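PDB 2XJ9: MIPZ from Caulobacter crescentus, which probably binds ATP, dimerises and associates with the nucleoid as a P-loop ATPase, forming a gradient through which this division inhibitor positions the division plane. Local coordinates for residues 57-62 against 66-71; 88-93 against 119-124. The protein carries 1 engineered substitution. One frame throughout, in Å; residues are numbered along the deposited sequence.

Contact 1. Residues 57-62 against 66-71; sequences AWLDNK and LPEPLA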
ATOM      1  N   ALA A  57     -12.756  -3.966 -22.017  1.00 50.01           N
ATOM      2  CA  ALA A  57     -12.195  -4.983 -22.906  1.00 41.76           C
ATOM      3  C   ALA A  57     -12.825  -6.354 -22.751  1.00 39.74           C
ATOM      4  O   ALA A  57     -12.933  -7.088 -23.727  1.00 41.29           O
ATOM      5  CB  ALA A  57     -10.705  -5.079 -22.729  1.00 49.22           C
ATOM      6  N   TRP A  58     -13.237  -6.698 -21.533  1.00 40.71           N
ATOM      7  CA  TRP A  58     -13.827  -8.009 -21.261  1.00 41.38           C
ATOM      8  C   TRP A  58     -15.293  -8.135 -21.725  1.00 52.93           C
ATOM      9  O   TRP A  58     -15.627  -9.027 -22.515  1.00 52.92           O
ATOM     10  CB  TRP A  58     -13.709  -8.357 -19.780  1.00 38.41           C
ATOM     11  CG  TRP A  58     -14.168  -9.753 -19.475  1.00 44.58           C
ATOM     12  CD1 TRP A  58     -13.405 -10.879 -19.469  1.00 45.30           C
ATOM     13  CD2 TRP A  58     -15.498 -10.171 -19.144  1.00 48.65           C
ATOM     14  NE1 TRP A  58     -14.168 -11.971 -19.150  1.00 39.81           N
ATOM     15  CE2 TRP A  58     -15.458 -11.567 -18.950  1.00 46.72           C
ATOM     16  CE3 TRP A  58     -16.715  -9.504 -18.991  1.00 51.52           C
ATOM     17  CZ2 TRP A  58     -16.587 -12.306 -18.606  1.00 49.10           C
ATOM     18  CZ3 TRP A  58     -17.839 -10.241 -18.651  1.00 54.89           C
ATOM     19  CH2 TRP A  58     -17.765 -11.629 -18.458  1.00 45.61           C
ATOM     20  N   LEU A  59     -16.164  -7.253 -21.229  1.00 51.16           N
ATOM     21  CA  LEU A  59     -17.560  -7.206 -21.674  1.00 52.36           C
ATOM     22  C   LEU A  59     -17.654  -7.187 -23.191  1.00 54.26           C
ATOM     23  O   LEU A  59     -18.466  -7.887 -23.797  1.00 56.07           O
ATOM     24  CB  LEU A  59     -18.260  -5.960 -21.139  1.00 45.05           C
ATOM     25  CG  LEU A  59     -18.620  -5.932 -19.658  1.00 44.53           C
ATOM     26  CD1 LEU A  59     -19.055  -4.548 -19.239  1.00 41.61           C
ATOM     27  CD2 LEU A  59     -19.703  -6.936 -19.375  1.00 45.43           C
ATOM     28  N   ASP A  60     -16.832  -6.351 -23.802  1.00 44.61           N
ATOM     29  CA  ASP A  60     -16.712  -6.330 -25.244  1.00 54.06           C
ATOM     30  C   ASP A  60     -16.479  -7.739 -25.817  1.00 62.74           C
ATOM     31  O   ASP A  60     -17.313  -8.261 -26.551  1.00 63.18           O
ATOM     32  CB  ASP A  60     -15.588  -5.377 -25.638  1.00 59.69           C
ATOM     33  CG  ASP A  60     -15.348  -5.338 -27.127  1.00 68.35           C
ATOM     34  OD1 ASP A  60     -15.330  -6.423 -27.751  1.00 69.31           O
ATOM     35  OD2 ASP A  60     -15.168  -4.223 -27.667  1.00 74.27           O
ATOM     36  N   ASN A  61     -15.353  -8.361 -25.476  1.00 61.08           N
ATOM     37  CA  ASN A  61     -15.051  -9.696 -25.975  1.00 55.95           C
ATOM     38  C   ASN A  61     -16.153 -10.739 -25.766  1.00 60.29           C
ATOM     39  O   ASN A  61     -16.472 -11.482 -26.701  1.00 58.54           O
ATOM     40  CB  ASN A  61     -13.744 -10.213 -25.395  1.00 55.18           C
ATOM     41  CG  ASN A  61     -13.351 -11.544 -25.978  1.00 57.84           C
ATOM     42  OD1 ASN A  61     -13.473 -12.587 -25.328  1.00 54.76           O
ATOM     43  ND2 ASN A  61     -12.892 -11.524 -27.227  1.00 58.60           N
ATOM     44  N   LYS A  62     -16.721 -10.812 -24.556  1.00 55.15           N
ATOM     45  CA  LYS A  62     -17.789 -11.789 -24.266  1.00 63.15           C
ATOM     46  C   LYS A  62     -19.146 -11.339 -24.813  1.00 61.75           C
ATOM     47  O   LYS A  62     -20.114 -12.101 -24.807  1.00 55.14           O
ATOM     48  CB  LYS A  62     -17.910 -12.100 -22.765  1.00 61.91           C
ATOM     49  CG  LYS A  62     -16.692 -12.749 -22.147  1.00 52.61           C
ATOM     50  CD  LYS A  62     -15.969 -13.576 -23.167  1.00 57.29           C
ATOM     51  CE  LYS A  62     -14.896 -14.412 -22.510  1.00 64.61           C
ATOM     52  NZ  LYS A  62     -15.479 -15.244 -21.412  1.00 58.23           N
ATOM     53  N   LEU A  66     -23.265  -5.037 -19.152  1.00 47.11           N
ATOM     54  CA  LEU A  66     -23.315  -4.756 -17.737  1.00 44.82           C
ATOM     55  C   LEU A  66     -23.093  -3.282 -17.589  1.00 41.39           C
ATOM     56  O   LEU A  66     -22.534  -2.646 -18.480  1.00 48.70           O
ATOM     57  CB  LEU A  66     -22.224  -5.520 -16.985  1.00 46.74           C
ATOM     58  CG  LEU A  66     -22.297  -7.043 -16.941  1.00 47.11           C
ATOM     59  CD1 LEU A  66     -21.052  -7.588 -16.297  1.00 42.95           C
ATOM     60  CD2 LEU A  66     -23.520  -7.525 -16.192  1.00 54.12           C
ATOM     61  N   PRO A  67     -23.522  -2.732 -16.460  1.00 36.54           N
ATOM     62  CA  PRO A  67     -23.347  -1.305 -16.176  1.00 36.90           C
ATOM     63  C   PRO A  67     -21.870  -0.925 -16.192  1.00 43.92           C
ATOM     64  O   PRO A  67     -21.069  -1.622 -15.579  1.00 40.95           O
ATOM     65  CB  PRO A  67     -23.878  -1.159 -14.748  1.00 36.59           C
ATOM     66  CG  PRO A  67     -24.590  -2.447 -14.433  1.00 41.49           C
ATOM     67  CD  PRO A  67     -24.045  -3.496 -15.320  1.00 34.48           C
ATOM     68  N   GLU A  68     -21.514   0.158 -16.875  1.00 42.65           N
ATOM     69  CA  GLU A  68     -20.165   0.716 -16.792  1.00 39.42           C
ATOM     70  C   GLU A  68     -20.199   2.147 -16.244  1.00 35.61           C
ATOM     71  O   GLU A  68     -21.103   2.901 -16.544  1.00 39.76           O
ATOM     72  CB  GLU A  68     -19.499   0.671 -18.162  1.00 41.49           C
ATOM     73  CG  GLU A  68     -19.178  -0.741 -18.638  1.00 47.90           C
ATOM     74  CD  GLU A  68     -19.010  -0.830 -20.141  1.00 65.52           C
ATOM     75  OE1 GLU A  68     -18.080  -0.201 -20.696  1.00 60.13           O
ATOM     76  OE2 GLU A  68     -19.835  -1.524 -20.773  1.00 74.18           O
ATOM     77  N   PRO A  69     -19.221   2.524 -15.413  1.00 36.19           N
ATOM     78  CA  PRO A  69     -19.285   3.891 -14.910  1.00 36.57           C
ATOM     79  C   PRO A  69     -18.876   4.824 -16.024  1.00 38.72           C
ATOM     80  O   PRO A  69     -18.756   4.381 -17.159  1.00 42.14           O
ATOM     81  CB  PRO A  69     -18.221   3.919 -13.797  1.00 33.55           C
ATOM     82  CG  PRO A  69     -17.463   2.669 -13.892  1.00 32.08           C
ATOM     83  CD  PRO A  69     -17.924   1.905 -15.111  1.00 40.62           C
ATOM     84  N   LEU A  70     -18.673   6.096 -15.712  1.00 41.46           N
ATOM     85  CA  LEU A  70     -18.115   7.014 -16.679  1.00 41.52           C
ATOM     86  C   LEU A  70     -16.682   7.323 -16.270  1.00 39.96           C
ATOM     87  O   LEU A  70     -16.435   8.299 -15.572  1.00 42.60           O
ATOM     88  CB  LEU A  70     -18.938   8.297 -16.753  1.00 41.59           C
ATOM     89  CG  LEU A  70     -18.621   9.205 -17.956  1.00 42.62           C
ATOM     90  CD1 LEU A  70     -18.250  10.620 -17.530  1.00 33.08           C
ATOM     91  CD2 LEU A  70     -17.511   8.611 -18.817  1.00 53.22           C
ATOM     92  N   ALA A  71     -15.746   6.475 -16.696  1.00 44.59           N
ATOM     93  CA  ALA A  71     -14.322   6.631 -16.379  1.00 43.97           C
ATOM     94  C   ALA A  71     -13.712   7.888 -17.021  1.00 47.29           C
ATOM     95  O   ALA A  71     -13.883   8.135 -18.219  1.00 48.56           O
ATOM     96  CB  ALA A  71     -13.568   5.399 -16.806  1.00 28.81           C
TER

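Contact 2. Residues 88-93 against 119-124; sequences EQVAGF and TRMAHG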
ATOM      1  N   GLU A  88      -0.196  21.508 -14.144  1.00 43.48           N
ATOM      2  CA  GLU A  88      -0.811  20.811 -15.266  1.00 47.01           C
ATOM      3  C   GLU A  88      -1.700  19.676 -14.793  1.00 46.71           C
ATOM      4  O   GLU A  88      -2.728  19.389 -15.401  1.00 39.31           O
ATOM      5  CB  GLU A  88       0.239  20.280 -16.237  1.00 57.28           C
ATOM      6  CG  GLU A  88       0.834  21.320 -17.159  1.00 59.10           C
ATOM      7  CD  GLU A  88       1.800  20.709 -18.166  1.00 79.49           C
ATOM      8  OE1 GLU A  88       2.906  21.273 -18.331  1.00 79.76           O
ATOM      9  OE2 GLU A  88       1.453  19.669 -18.790  1.00 69.26           O
ATOM     10  N   GLN A  89      -1.291  19.014 -13.716  1.00 53.04           N
ATOM     11  CA  GLN A  89      -2.084  17.915 -13.166  1.00 46.87           C
ATOM     12  C   GLN A  89      -3.406  18.463 -12.659  1.00 48.24           C
ATOM     13  O   GLN A  89      -4.474  17.965 -13.020  1.00 46.80           O
ATOM     14  CB  GLN A  89      -1.342  17.209 -12.035  1.00 45.23           C
ATOM     15  CG  GLN A  89      -0.169  16.373 -12.493  1.00 42.49           C
ATOM     16  CD  GLN A  89       0.733  16.009 -11.353  1.00 40.98           C
ATOM     17  OE1 GLN A  89       0.277  15.843 -10.218  1.00 47.85           O
ATOM     18  NE2 GLN A  89       2.018  15.886 -11.634  1.00 36.19           N
ATOM     19  N   VAL A  90      -3.317  19.504 -11.830  1.00 46.46           N
ATOM     20  CA  VAL A  90      -4.487  20.213 -11.331  1.00 41.08           C
ATOM     21  C   VAL A  90      -5.419  20.675 -12.443  1.00 42.36           C
ATOM     22  O   VAL A  90      -6.633  20.550 -12.322  1.00 45.51           O
ATOM     23  CB  VAL A  90      -4.071  21.437 -10.562  1.00 43.41           C
ATOM     24  CG1 VAL A  90      -5.309  22.165 -10.058  1.00 38.95           C
ATOM     25  CG2 VAL A  90      -3.147  21.041  -9.438  1.00 37.57           C
ATOM     26  N   ALA A  91      -4.851  21.216 -13.519  1.00 41.59           N
ATOM     27  CA  ALA A  91      -5.644  21.634 -14.672  1.00 42.83           C
ATOM     28  C   ALA A  91      -6.447  20.473 -15.238  1.00 41.64           C
ATOM     29  O   ALA A  91      -7.638  20.614 -15.502  1.00 37.80           O
ATOM     30  CB  ALA A  91      -4.762  22.238 -15.737  1.00 45.80           C
ATOM     31  N   GLY A  92      -5.778  19.328 -15.413  1.00 51.80           N
ATOM     32  CA  GLY A  92      -6.410  18.076 -15.828  1.00 42.52           C
ATOM     33  C   GLY A  92      -7.532  17.620 -14.912  1.00 44.41           C
ATOM     34  O   GLY A  92      -8.613  17.267 -15.379  1.00 43.78           O
ATOM     35  N   PHE A  93      -7.282  17.635 -13.605  1.00 37.97           N
ATOM     36  CA  PHE A  93      -8.324  17.343 -12.624  1.00 46.23           C
ATOM     37  C   PHE A  93      -9.550  18.208 -12.914  1.00 46.65           C
ATOM     38  O   PHE A  93     -10.628  17.689 -13.198  1.00 40.05           O
ATOM     39  CB  PHE A  93      -7.804  17.595 -11.203  1.00 45.12           C
ATOM     40  CG  PHE A  93      -8.758  17.182 -10.113  1.00 35.31           C
ATOM     41  CD1 PHE A  93      -9.794  16.306 -10.370  1.00 39.17           C
ATOM     42  CD2 PHE A  93      -8.622  17.692  -8.832  1.00 44.43           C
ATOM     43  CE1 PHE A  93     -10.674  15.938  -9.370  1.00 38.39           C
ATOM     44  CE2 PHE A  93      -9.500  17.337  -7.822  1.00 43.39           C
ATOM     45  CZ  PHE A  93     -10.525  16.457  -8.093  1.00 38.98           C
ATOM     46  N   THR A 119      -4.623  15.439  -4.965  1.00 50.32           N
ATOM     47  CA  THR A 119      -5.136  14.777  -3.784  1.00 42.92           C
ATOM     48  C   THR A 119      -5.724  15.769  -2.780  1.00 42.11           C
ATOM     49  O   THR A 119      -6.866  15.620  -2.377  1.00 41.59           O
ATOM     50  CB  THR A 119      -4.072  13.911  -3.129  1.00 46.03           C
ATOM     51  OG1 THR A 119      -4.170  12.597  -3.683  1.00 49.20           O
ATOM     52  CG2 THR A 119      -4.292  13.839  -1.621  1.00 46.64           C
ATOM     53  N   ARG A 120      -4.954  16.779  -2.385  1.00 38.92           N
ATOM     54  CA  ARG A 120      -5.457  17.781  -1.448  1.00 39.83           C
ATOM     55  C   ARG A 120      -6.699  18.521  -1.970  1.00 46.36           C
ATOM     56  O   ARG A 120      -7.574  18.931  -1.205  1.00 43.96           O
ATOM     57  CB  ARG A 120      -4.373  18.804  -1.159  1.00 44.06           C
ATOM     58  CG  ARG A 120      -3.060  18.226  -0.719  1.00 57.23           C
ATOM     59  CD  ARG A 120      -2.597  19.045   0.457  1.00 49.98           C
ATOM     60  NE  ARG A 120      -1.528  18.417   1.158  1.00 60.05           N
ATOM     61  CZ  ARG A 120      -1.456  17.884   2.375  1.00 74.54           C
ATOM     62  NH1 ARG A 120      -2.434  17.859   3.279  1.00 74.96           N
ATOM     63  NH2 ARG A 120      -0.283  17.365   2.678  1.00 70.74           N
ATOM     64  N   MET A 121      -6.758  18.707  -3.282  1.00 40.95           N
ATOM     65  CA  MET A 121      -7.876  19.392  -3.911  1.00 46.36           C
ATOM     66  C   MET A 121      -9.136  18.564  -3.807  1.00 49.04           C
ATOM     67  O   MET A 121     -10.238  19.101  -3.725  1.00 55.52           O
ATOM     68  CB  MET A 121      -7.585  19.641  -5.391  1.00 49.65           C
ATOM     69  CG  MET A 121      -6.650  20.781  -5.670  1.00 49.29           C
ATOM     70  SD  MET A 121      -7.514  21.899  -6.768  1.00 76.98           S
ATOM     71  CE  MET A 121      -7.953  20.798  -8.105  1.00 56.17           C
ATOM     72  N   ALA A 122      -8.975  17.249  -3.840  1.00 40.54           N
ATOM     73  CA  ALA A 122     -10.120  16.369  -3.823  1.00 30.67           C
ATOM     74  C   ALA A 122     -10.698  16.303  -2.430  1.00 28.04           C
ATOM     75  O   ALA A 122     -11.878  16.119  -2.260  1.00 30.04           O
ATOM     76  CB  ALA A 122      -9.724  14.992  -4.305  1.00 35.03           C
ATOM     77  N   HIS A 123      -9.866  16.469  -1.418  1.00 36.42           N
ATOM     78  CA  HIS A 123     -10.362  16.311  -0.059  1.00 41.24           C
ATOM     79  C   HIS A 123     -11.222  17.517   0.303  1.00 47.09           C
ATOM     80  O   HIS A 123     -12.159  17.422   1.094  1.00 50.06           O
ATOM     81  CB  HIS A 123      -9.218  16.040   0.951  1.00 34.29           C
ATOM     82  CG  HIS A 123      -8.814  14.586   1.034  1.00 52.40           C
ATOM     83  ND1 HIS A 123      -7.980  13.986   0.111  1.00 59.66           N
ATOM     84  CD2 HIS A 123      -9.144  13.610   1.918  1.00 50.91           C
ATOM     85  CE1 HIS A 123      -7.818  12.710   0.418  1.00 37.02           C
ATOM     86  NE2 HIS A 123      -8.513  12.455   1.512  1.00 37.55           N
ATOM     87  N   GLY A 124     -10.921  18.644  -0.329  1.00 45.72           N
ATOM     88  CA  GLY A 124     -11.666  19.864  -0.106  1.00 46.39           C
ATOM     89  C   GLY A 124     -13.000  19.960  -0.825  1.00 49.13           C
ATOM     90  O   GLY A 124     -13.815  20.802  -0.481  1.00 66.74           O
TER

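Contact 1. Residues 57-62 against 66-71
Leu59 meets Leu66 and Glu68 where helix 47-62 hands over to strand 70-72. The two segments belong to the beta-alpha-beta unit 36-40, 47-62 and 70-72 of a P-loop NTPase fold. Three loop residues separate them, and the chain turns back so that 66-68 lies alongside Leu59. Helix residue Leu59 is the shared partner. Its CD2 takes most of Leu66, and its CD1 takes Glu68 and the CB of Leu66.

Leu66 can be followed outward from its backbone. Its CB lies 3.8 Å from Leu59 CD2 and also approaches Leu59 CD1. The next atom, Leu66 CG, is 3.6 Å from Leu59 CD2. Beyond it, Leu66 CD1 reaches that same Leu59 CD2 at 3.4 Å. Three successive carbons thus run past a single methyl, and the two leucine side chains cross at about a right angle. CG of Leu66 is anti to its carbonyl carbon, beside the backbone N (chi1 -66°), and from there CG and CD1 both reach Leu59 CD2.

Leu59 CD1 goes to Glu68, whose side chain approaches from the opposite direction. The contact begins at Glu68 CG, 3.9 Å from Leu59 CD1. The chain of Glu68 is extended beyond CG, which carries the carboxylate alongside the methyl. Glu68 OE2 ends 3.5 Å from Leu59 CD1, a plain van der Waals touch. Glu68 OE1 has a long, weak ion pair with Arg56.

Pro67 O accepts a hydrogen bond from Arg55 NH2, which ties the loop to helix 47-62. Separately, Leu70 pairs with Val36 and Val38 in the sheet. Within the helix, Leu59 CD2 sits at the Trp58 ring edge, in plane, while Lys62 CG lies 3.5 Å above the Trp58 ring plane, offset toward the rim.

Contact 2. Residues 88-93 against 119-124
Met121 and Ala122 of helix 117-124 pack on Val90 and Phe93 of helix 86-103. The axes of the two short segments come within 10.9 Å and their directions differ by 36°. Both helices belong to the P-loop NTPase fold, and strand 106-110 lies between them in the chain.

Thr119 starts the segment, turned away from the other helix. Its carbonyl O takes both N and ND1 of His123. Arg120 also leaves the contact, forming a salt bridge with Asp115.

Met121 does most of the touching. Its chain bends at chi2 and chi3, which brings CE back to both partners. Met121 CE is 3.6 Å from Val90 CG1, and the two side chains cross nearly at a right angle. The same CE lies 3.3 Å from Phe93 CD2, oblique to the ring. Met121 CB comes to the edge of that ring, in its plane. Phe93 and Met121 slide past each other in opposite directions.

Ala122 follows with CB 4.1 Å from Phe93 CZ. Its side chain also packs on Val8 of strand 5-9. His123 ND1 gives Thr119 O a nearly straight bond of 3.2 Å, although the donor stands above the carbonyl plane. His123 NE2 bonds Tyr159 OH, so both ring nitrogens have partners.

With apolar contacts alone between these segments, their cohesion depends on shape, and the bent methionine bridges Val90 and Phe93 through one methyl.

The two contacts share no helix or strand. Contact 1 joins neighbours in sequence, the end of a helix and the loop leading to an outermost strand of the sheet within this chain. Contact 2 joins two helices distant in sequence. Both are partly buried, but the centre of contact 2 is about 16 Å from the centre of the chain, that of contact 1 about 20 Å. The centres of contact 1 and contact 2 are about 27 Å apart. Contact 1 mixes leucine packing with a carboxylate; contact 2 is methionine, valine, alanine and an aromatic ring. The second subunit reaches residues flanking each contact: its Pro148 packs on Trp58, its Arg44 on Arg120.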